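Local structure of periplasmic branched-chain amino acid-binding protein (Burkholderia mallei, 3I09) at residues V248-N256 against E346-I357; L74-L85 against V97-L108. The protein probably captures small amino-acid-like or carboxylate ligands in the periplasm for an ABC transporter of the branched-chain type, and is seen here with acetoacetic acid bound. All coordinates share one frame; numbering follows the deposited sequence.

Interaction 1: residues V248-N256 against E346-I357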
# COMPACT_ATOMS: atom_id res chain seq x y z
N VAL A 248 5.51 14.86 6.91
CA VAL A 248 5.38 13.70 7.77
C VAL A 248 4.56 12.64 7.05
O VAL A 248 3.53 12.92 6.40
CB VAL A 248 4.76 14.09 9.10
CG1 VAL A 248 4.44 12.88 9.91
CG2 VAL A 248 5.72 15.08 9.88
N LEU A 249 5.04 11.41 7.09
CA LEU A 249 4.34 10.36 6.39
C LEU A 249 4.39 9.06 7.19
O LEU A 249 5.20 8.92 8.12
CB LEU A 249 4.92 10.19 4.98
CG LEU A 249 6.37 9.89 4.85
CD1 LEU A 249 6.48 8.42 4.90
CD2 LEU A 249 6.99 10.46 3.52
N THR A 250 3.51 8.14 6.82
CA THR A 250 3.42 6.83 7.43
C THR A 250 3.80 5.81 6.37
O THR A 250 3.25 5.83 5.26
CB THR A 250 1.99 6.54 7.95
OG1 THR A 250 1.68 7.45 8.98
CG2 THR A 250 1.89 5.16 8.57
N ASP A 251 4.74 4.91 6.69
CA ASP A 251 5.10 3.85 5.71
C ASP A 251 5.38 2.56 6.44
O ASP A 251 5.56 2.57 7.64
CB ASP A 251 6.28 4.26 4.82
CG ASP A 251 6.28 3.55 3.39
OD1 ASP A 251 5.57 2.53 3.18
OD2 ASP A 251 6.91 4.08 2.43
N SER A 252 5.41 1.44 5.72
CA SER A 252 5.60 0.15 6.36
C SER A 252 7.02 -0.36 6.34
O SER A 252 7.32 -1.34 7.00
CB SER A 252 4.69 -0.91 5.71
OG SER A 252 5.11 -1.20 4.39
N TRP A 253 7.88 0.25 5.52
CA TRP A 253 9.25 -0.29 5.29
C TRP A 253 10.06 0.76 4.59
O TRP A 253 9.52 1.56 3.81
CB TRP A 253 9.17 -1.53 4.43
CG TRP A 253 10.43 -2.29 4.24
CD1 TRP A 253 10.90 -3.29 5.03
CD2 TRP A 253 11.37 -2.14 3.17
NE1 TRP A 253 12.08 -3.79 4.52
CE2 TRP A 253 12.38 -3.10 3.37
CE3 TRP A 253 11.45 -1.30 2.06
CZ2 TRP A 253 13.48 -3.21 2.50
CZ3 TRP A 253 12.51 -1.46 1.16
CH2 TRP A 253 13.52 -2.38 1.41
N TYR A 254 11.36 0.79 4.90
CA TYR A 254 12.27 1.69 4.20
C TYR A 254 13.63 1.01 4.12
O TYR A 254 14.07 0.28 5.07
CB TYR A 254 12.36 3.11 4.83
CG TYR A 254 12.81 3.16 6.28
CD1 TYR A 254 12.00 2.70 7.31
CD2 TYR A 254 14.07 3.67 6.61
CE1 TYR A 254 12.42 2.76 8.64
CE2 TYR A 254 14.49 3.73 7.93
CZ TYR A 254 13.66 3.27 8.93
OH TYR A 254 14.10 3.31 10.23
N TRP A 255 14.25 1.20 2.96
CA TRP A 255 15.45 0.43 2.60
C TRP A 255 16.58 0.60 3.62
O TRP A 255 17.34 -0.34 3.84
CB TRP A 255 15.91 0.82 1.18
CG TRP A 255 16.46 2.21 1.08
CD1 TRP A 255 15.79 3.38 0.80
CD2 TRP A 255 17.81 2.55 1.27
NE1 TRP A 255 16.67 4.43 0.80
CE2 TRP A 255 17.92 3.95 1.11
CE3 TRP A 255 18.96 1.80 1.58
CZ2 TRP A 255 19.15 4.63 1.24
CZ3 TRP A 255 20.18 2.49 1.74
CH2 TRP A 255 20.26 3.87 1.55
N ASN A 256 16.68 1.77 4.22
CA ASN A 256 17.81 2.07 5.10
C ASN A 256 17.50 1.86 6.59
O ASN A 256 18.24 2.31 7.44
CB ASN A 256 18.28 3.51 4.90
CG ASN A 256 19.74 3.72 5.33
OD1 ASN A 256 20.53 2.76 5.35
ND2 ASN A 256 20.12 4.98 5.67
N GLU A 346 23.47 9.98 1.36
CA GLU A 346 23.75 9.22 0.14
C GLU A 346 22.48 9.20 -0.68
O GLU A 346 21.41 9.57 -0.17
CB GLU A 346 24.26 7.81 0.43
CG GLU A 346 23.28 6.97 1.25
CD GLU A 346 23.39 7.16 2.74
OE1 GLU A 346 24.49 7.42 3.24
OE2 GLU A 346 22.36 6.96 3.44
N PRO A 347 22.58 8.75 -1.94
CA PRO A 347 21.36 8.71 -2.75
C PRO A 347 20.27 7.88 -2.09
O PRO A 347 20.53 6.83 -1.50
CB PRO A 347 21.84 8.07 -4.05
CG PRO A 347 23.30 8.45 -4.11
CD PRO A 347 23.76 8.36 -2.72
N TRP A 348 19.05 8.39 -2.20
CA TRP A 348 17.86 7.77 -1.61
C TRP A 348 17.74 7.84 -0.11
O TRP A 348 16.81 7.26 0.45
CB TRP A 348 17.60 6.34 -2.12
CG TRP A 348 17.52 6.19 -3.62
CD1 TRP A 348 18.58 5.99 -4.47
CD2 TRP A 348 16.35 6.07 -4.42
NE1 TRP A 348 18.13 5.83 -5.76
CE2 TRP A 348 16.77 5.89 -5.76
CE3 TRP A 348 14.98 6.18 -4.15
CZ2 TRP A 348 15.87 5.75 -6.82
CZ3 TRP A 348 14.08 6.05 -5.20
CH2 TRP A 348 14.54 5.84 -6.53
N ASP A 349 18.65 8.56 0.56
CA ASP A 349 18.57 8.74 2.01
C ASP A 349 17.57 9.86 2.31
O ASP A 349 17.94 11.01 2.36
CB ASP A 349 19.97 9.03 2.58
CG ASP A 349 19.98 9.38 4.06
OD1 ASP A 349 19.01 9.05 4.74
OD2 ASP A 349 20.99 9.94 4.54
N TYR A 350 16.29 9.51 2.49
CA TYR A 350 15.24 10.51 2.55
C TYR A 350 14.53 10.66 3.90
O TYR A 350 13.88 11.70 4.10
CB TYR A 350 14.17 10.23 1.48
CG TYR A 350 14.63 10.20 0.04
CD1 TYR A 350 15.76 10.89 -0.39
CD2 TYR A 350 13.85 9.59 -0.95
CE1 TYR A 350 16.13 10.91 -1.73
CE2 TYR A 350 14.24 9.59 -2.29
CZ TYR A 350 15.37 10.22 -2.66
OH TYR A 350 15.76 10.22 -3.97
N TYR A 351 14.61 9.67 4.78
CA TYR A 351 13.74 9.57 5.95
C TYR A 351 14.43 9.71 7.29
O TYR A 351 15.52 9.18 7.47
CB TYR A 351 13.14 8.18 6.00
CG TYR A 351 12.38 7.73 4.79
CD1 TYR A 351 11.10 8.20 4.54
CD2 TYR A 351 12.91 6.78 3.93
CE1 TYR A 351 10.38 7.75 3.47
CE2 TYR A 351 12.20 6.33 2.84
CZ TYR A 351 10.94 6.82 2.60
OH TYR A 351 10.22 6.38 1.52
N LYS A 352 13.76 10.35 8.24
CA LYS A 352 14.09 10.33 9.64
C LYS A 352 12.93 9.61 10.29
O LYS A 352 11.77 9.97 10.04
CB LYS A 352 14.16 11.75 10.18
CG LYS A 352 15.36 12.55 9.67
CD LYS A 352 15.43 13.99 10.21
CE LYS A 352 14.43 14.93 9.54
NZ LYS A 352 14.78 16.35 9.84
N VAL A 353 13.19 8.63 11.15
CA VAL A 353 12.06 7.99 11.87
C VAL A 353 11.60 8.86 13.05
O VAL A 353 12.38 9.21 13.95
CB VAL A 353 12.39 6.56 12.34
CG1 VAL A 353 11.18 5.96 13.09
CG2 VAL A 353 12.79 5.69 11.17
N VAL A 354 10.35 9.24 13.06
CA VAL A 354 9.79 10.04 14.14
C VAL A 354 9.32 9.08 15.27
O VAL A 354 9.59 9.32 16.45
CB VAL A 354 8.60 10.88 13.62
CG1 VAL A 354 7.91 11.73 14.73
CG2 VAL A 354 9.05 11.78 12.50
N ALA A 355 8.63 8.01 14.89
CA ALA A 355 8.06 7.05 15.84
C ALA A 355 7.80 5.72 15.15
O ALA A 355 7.56 5.65 13.94
CB ALA A 355 6.75 7.57 16.44
N THR A 356 7.90 4.66 15.94
CA THR A 356 7.39 3.35 15.52
C THR A 356 5.97 3.21 16.06
O THR A 356 5.75 3.42 17.26
CB THR A 356 8.29 2.24 16.05
OG1 THR A 356 9.58 2.38 15.47
CG2 THR A 356 7.73 0.86 15.71
N ILE A 357 5.02 2.85 15.21
CA ILE A 357 3.63 2.65 15.63
C ILE A 357 3.41 1.17 15.79
O ILE A 357 3.49 0.43 14.78
CB ILE A 357 2.62 3.19 14.60
CG1 ILE A 357 2.91 4.66 14.26
CG2 ILE A 357 1.17 3.08 15.15
CD1 ILE A 357 2.33 5.07 12.93
O HOH W 1 10.24 3.36 1.96
O HOH W 2 7.53 6.38 2.10
O HOH W 3 22.43 7.13 6.00
O HOH W 4 18.08 6.89 5.62
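Tyr351 and Tyr254 form the apolar centre: CB of Tyr254 sits 3.8 Å from CE2 of Tyr351, and the two ring planes are inclined at 62° with centroids 5.9 Å apart, too oblique for a stack or a T-shape. On the Tyr351 ring, CE1 also meets CD1 of Leu249 at 4.2 Å. The approach of the Tyr254 ring to Val353 is implausibly close and therefore doubtful. Strands 248-251 and 351-357 belong to one antiparallel sheet but do not pair; their short axes cross at 72°, 8.9 Å apart, and strand 329-338 bonds to both. Further along, Trp255 NE1 donates to Trp348 O at 2.9 Å; the acceptor lies in the indole plane, whereas the N-H approaches from above the carbonyl plane, 53° out of it. A type II turn from Glu346 to Asp349 presents that carbonyl. At the polar edge, one water accepts from Asn256 ND2 (2.8 Å) and donates to Asp349 OD1, which also forms a salt bridge with Lys339, while Asn256 OD1 is hydrogen-bonded to Arg262. Another water donates to both Trp253 O and Tyr351 OH.

Interaction 2: residues L74-L85 against V97-L108. With AAE (acetoacetic acid), chain C.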
# COMPACT_ATOMS: atom_id res chain seq x y z
N LEU A 74 -2.23 -18.65 -6.34
CA LEU A 74 -2.18 -17.37 -5.60
C LEU A 74 -2.40 -16.21 -6.56
O LEU A 74 -1.74 -16.13 -7.61
CB LEU A 74 -0.82 -17.16 -4.93
CG LEU A 74 -0.53 -15.77 -4.33
CD1 LEU A 74 -1.47 -15.46 -3.14
CD2 LEU A 74 0.96 -15.61 -3.91
N LEU A 75 -3.29 -15.30 -6.17
CA LEU A 75 -3.43 -13.98 -6.80
C LEU A 75 -2.81 -12.93 -5.90
O LEU A 75 -3.21 -12.75 -4.72
CB LEU A 75 -4.89 -13.66 -7.09
CG LEU A 75 -5.17 -12.32 -7.75
CD1 LEU A 75 -4.49 -12.25 -9.14
CD2 LEU A 75 -6.71 -12.01 -7.81
N VAL A 76 -1.81 -12.25 -6.43
CA VAL A 76 -1.18 -11.13 -5.77
C VAL A 76 -1.75 -9.87 -6.37
O VAL A 76 -1.58 -9.62 -7.57
CB VAL A 76 0.35 -11.10 -5.90
CG1 VAL A 76 0.94 -9.86 -5.13
CG2 VAL A 76 0.95 -12.43 -5.36
N GLY A 77 -2.39 -9.06 -5.53
CA GLY A 77 -3.03 -7.82 -5.94
C GLY A 77 -2.05 -6.67 -5.78
O GLY A 77 -1.46 -6.45 -4.72
N GLY A 78 -1.90 -5.88 -6.84
CA GLY A 78 -1.04 -4.71 -6.80
C GLY A 78 -1.80 -3.44 -6.46
O GLY A 78 -2.64 -3.41 -5.56
N THR A 79 -1.45 -2.37 -7.16
CA THR A 79 -1.97 -1.05 -6.84
C THR A 79 -3.41 -0.87 -7.35
O THR A 79 -3.93 -1.68 -8.13
CB THR A 79 -1.04 0.03 -7.42
OG1 THR A 79 -0.79 -0.24 -8.80
CG2 THR A 79 0.34 0.05 -6.67
N ASN A 80 -4.05 0.18 -6.83
CA ASN A 80 -5.36 0.66 -7.23
C ASN A 80 -6.49 -0.08 -6.49
O ASN A 80 -6.77 -1.25 -6.76
CB ASN A 80 -5.54 0.62 -8.75
CG ASN A 80 -6.86 1.27 -9.19
OD1 ASN A 80 -7.92 1.03 -8.56
ND2 ASN A 80 -6.82 2.07 -10.27
N SER A 81 -7.10 0.60 -5.52
CA SER A 81 -8.11 -0.02 -4.67
C SER A 81 -9.37 -0.44 -5.42
O SER A 81 -10.03 -1.36 -4.99
CB SER A 81 -8.50 0.87 -3.49
OG SER A 81 -7.47 0.94 -2.52
N ALA A 82 -9.71 0.23 -6.53
CA ALA A 82 -10.88 -0.21 -7.33
C ALA A 82 -10.58 -1.61 -7.89
O ALA A 82 -11.44 -2.51 -7.83
CB ALA A 82 -11.22 0.78 -8.44
N THR A 83 -9.36 -1.80 -8.41
CA THR A 83 -8.95 -3.13 -8.89
C THR A 83 -8.83 -4.13 -7.76
O THR A 83 -9.18 -5.31 -7.92
CB THR A 83 -7.68 -3.13 -9.74
OG1 THR A 83 -6.52 -2.99 -8.91
CG2 THR A 83 -7.68 -2.04 -10.79
N ALA A 84 -8.36 -3.68 -6.60
CA ALA A 84 -8.21 -4.58 -5.46
C ALA A 84 -9.56 -5.19 -5.06
O ALA A 84 -9.64 -6.37 -4.68
CB ALA A 84 -7.60 -3.86 -4.23
N LEU A 85 -10.58 -4.35 -5.05
CA LEU A 85 -11.94 -4.74 -4.65
C LEU A 85 -12.63 -5.60 -5.69
O LEU A 85 -13.33 -6.52 -5.32
CB LEU A 85 -12.76 -3.52 -4.30
CG LEU A 85 -12.31 -2.84 -3.00
CD1 LEU A 85 -12.98 -1.48 -2.85
CD2 LEU A 85 -12.60 -3.71 -1.76
N VAL A 97 -6.85 -18.08 -2.81
CA VAL A 97 -6.03 -17.22 -1.97
C VAL A 97 -5.61 -15.92 -2.68
O VAL A 97 -5.05 -15.94 -3.79
CB VAL A 97 -4.76 -17.97 -1.44
CG1 VAL A 97 -3.87 -17.02 -0.56
CG2 VAL A 97 -5.19 -19.26 -0.67
N TYR A 98 -5.90 -14.80 -2.03
CA TYR A 98 -5.70 -13.49 -2.58
C TYR A 98 -4.92 -12.64 -1.56
O TYR A 98 -5.43 -12.34 -0.46
CB TYR A 98 -7.05 -12.86 -2.90
CG TYR A 98 -7.01 -11.40 -3.36
CD1 TYR A 98 -6.13 -10.95 -4.35
CD2 TYR A 98 -7.90 -10.47 -2.83
CE1 TYR A 98 -6.14 -9.63 -4.78
CE2 TYR A 98 -7.92 -9.16 -3.23
CZ TYR A 98 -7.04 -8.73 -4.20
OH TYR A 98 -7.07 -7.42 -4.56
N ILE A 99 -3.71 -12.22 -1.95
CA ILE A 99 -2.94 -11.36 -1.10
C ILE A 99 -2.76 -10.03 -1.81
O ILE A 99 -2.21 -9.95 -2.91
CB ILE A 99 -1.58 -11.96 -0.77
CG1 ILE A 99 -1.79 -13.31 -0.11
CG2 ILE A 99 -0.82 -11.01 0.17
CD1 ILE A 99 -0.47 -14.04 0.23
N ASN A 100 -3.30 -8.98 -1.20
CA ASN A 100 -3.16 -7.64 -1.75
C ASN A 100 -2.07 -6.83 -1.06
O ASN A 100 -2.05 -6.72 0.18
CB ASN A 100 -4.45 -6.87 -1.71
CG ASN A 100 -4.33 -5.58 -2.53
OD1 ASN A 100 -3.68 -4.64 -2.09
ND2 ASN A 100 -4.89 -5.57 -3.75
N ILE A 101 -1.14 -6.31 -1.86
CA ILE A 101 -0.06 -5.47 -1.35
C ILE A 101 -0.25 -3.98 -1.71
O ILE A 101 -0.20 -3.09 -0.84
CB ILE A 101 1.33 -5.91 -1.91
CG1 ILE A 101 1.82 -7.20 -1.23
CG2 ILE A 101 2.37 -4.82 -1.70
CD1 ILE A 101 0.98 -8.35 -1.43
N GLY A 102 -0.44 -3.70 -3.00
CA GLY A 102 -0.31 -2.33 -3.46
C GLY A 102 -1.44 -1.38 -3.10
O GLY A 102 -1.23 -0.17 -3.05
N ALA A 103 -2.63 -1.93 -2.85
CA ALA A 103 -3.83 -1.14 -2.63
C ALA A 103 -4.03 -0.87 -1.15
O ALA A 103 -3.64 -1.65 -0.31
CB ALA A 103 -5.07 -1.83 -3.22
N GLY A 104 -4.61 0.29 -0.85
CA GLY A 104 -4.79 0.71 0.51
C GLY A 104 -6.13 0.62 1.17
O GLY A 104 -6.19 0.61 2.38
N ALA A 105 -7.22 0.59 0.40
CA ALA A 105 -8.53 0.78 1.04
C ALA A 105 -8.77 -0.24 2.16
O ALA A 105 -8.72 -1.46 1.93
CB ALA A 105 -9.67 0.70 0.02
N ASP A 106 -9.09 0.27 3.36
CA ASP A 106 -9.38 -0.63 4.49
C ASP A 106 -10.68 -1.44 4.33
O ASP A 106 -10.94 -2.35 5.10
CB ASP A 106 -9.33 0.12 5.84
CG ASP A 106 -10.50 1.06 6.08
OD1 ASP A 106 -11.17 1.49 5.13
OD2 ASP A 106 -10.71 1.42 7.28
N THR A 107 -11.46 -1.10 3.29
CA THR A 107 -12.63 -1.86 2.89
C THR A 107 -12.32 -3.36 2.74
O THR A 107 -13.16 -4.24 2.99
CB THR A 107 -13.14 -1.31 1.50
OG1 THR A 107 -13.10 0.12 1.52
CG2 THR A 107 -14.50 -1.75 1.26
N LEU A 108 -11.11 -3.65 2.28
CA LEU A 108 -10.67 -5.00 2.04
C LEU A 108 -10.69 -5.92 3.26
O LEU A 108 -10.76 -7.12 3.10
CB LEU A 108 -9.24 -4.99 1.46
CG LEU A 108 -9.18 -4.61 -0.01
CD1 LEU A 108 -7.72 -4.16 -0.32
CD2 LEU A 108 -9.65 -5.80 -0.98
O1 AAE C . -5.15 1.86 -3.04
C2 AAE C . -4.81 2.65 -3.93
O3 AAE C . -5.53 2.89 -4.93
C4 AAE C . -3.50 3.40 -3.77
C5 AAE C . -2.37 2.67 -4.44
O8 AAE C . -2.49 1.49 -4.83
C9 AAE C . -1.05 3.39 -4.44
O HOH W 5 -5.19 -4.23 -6.47
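Leu75 and Gly77 carry the backbone pairing with strand 97-100. Leu75 N donates almost straight to Val97 O (178° at the hydrogen), Ile99 N returns a bond to Leu75 O, and Gly77 N gives the next to Ile99 O at 2.8 Å. At the end of strand 74-77, Gly77 O accepts from Ile101 N, just past strand 97-100, with a weak second bond from Gly102 N.

Apolar packing divides between the two faces. Leu74 CD1 rests 3.7 Å from CG1 of Ile99, while on the face of Leu75 and Tyr98 the leucine lies alongside the ring, pointing the same way. Ala84 CB presses on Ala103 CB at 3.4 Å, tighter than usual for two carbons, and Leu85 meets Leu108 through their CD2 methyls. Parallel strands joined through helix 81-94 make this a beta-alpha-beta crossover, within the six-stranded sheet of one lobe of a type I periplasmic binding protein.

Among side-chain bonds, Tyr98 spans strand to helix: CG set opposite its backbone N (chi1 174°) carries OH to Ala84 O, 2.8 Å away, on a lone pair in the carbonyl plane. The same OH accepts from Asn100 ND2, and Asn100 OD1 takes Ala103 N in an Asx motif, fixing the amide's rotation. A water accepts from Asn100 ND2 and lies 2.8 Å from Gly78 O. Asn80 is the N-cap of helix 81-94, its OD1 accepting from Thr83 N and weakly from Ala82 N, while its ND2 bonds to Asn54.

Ligand bonds come from the loops and helix start. Acetoacetic acid receives Asn80 N at O8 (2.9 Å), Ser81 N at O3, and both Ser81 OG and Gly104 N (2.7 Å) at O1. Ser81 OG is gripped by Ala105 N at 3.0 Å, a second-shell bond positioning the hydroxyl.

Overall arrangement
From the N terminus, the chain first reaches interaction 2, where 74-85 and 97-108 close a short loop of 11 residues, nine of them helical, inside a single beta-alpha-beta unit. Interaction 1 opens only later, at 248-256, and returns at 346-357 after 89 intervening residues that include helix 278-297 and strand 329-338. The two loops therefore stand in series, neither nesting nor crossing. Interaction 2 ties neighbouring strands of the six-stranded sheet beside the ligand; interaction 1 ties two members of a separate antiparallel sheet. Their centres are 23 Å apart and their nearest atoms about 8 Å, without touching. Helix 278-297 packs against both, meeting Trp253 and Ile101.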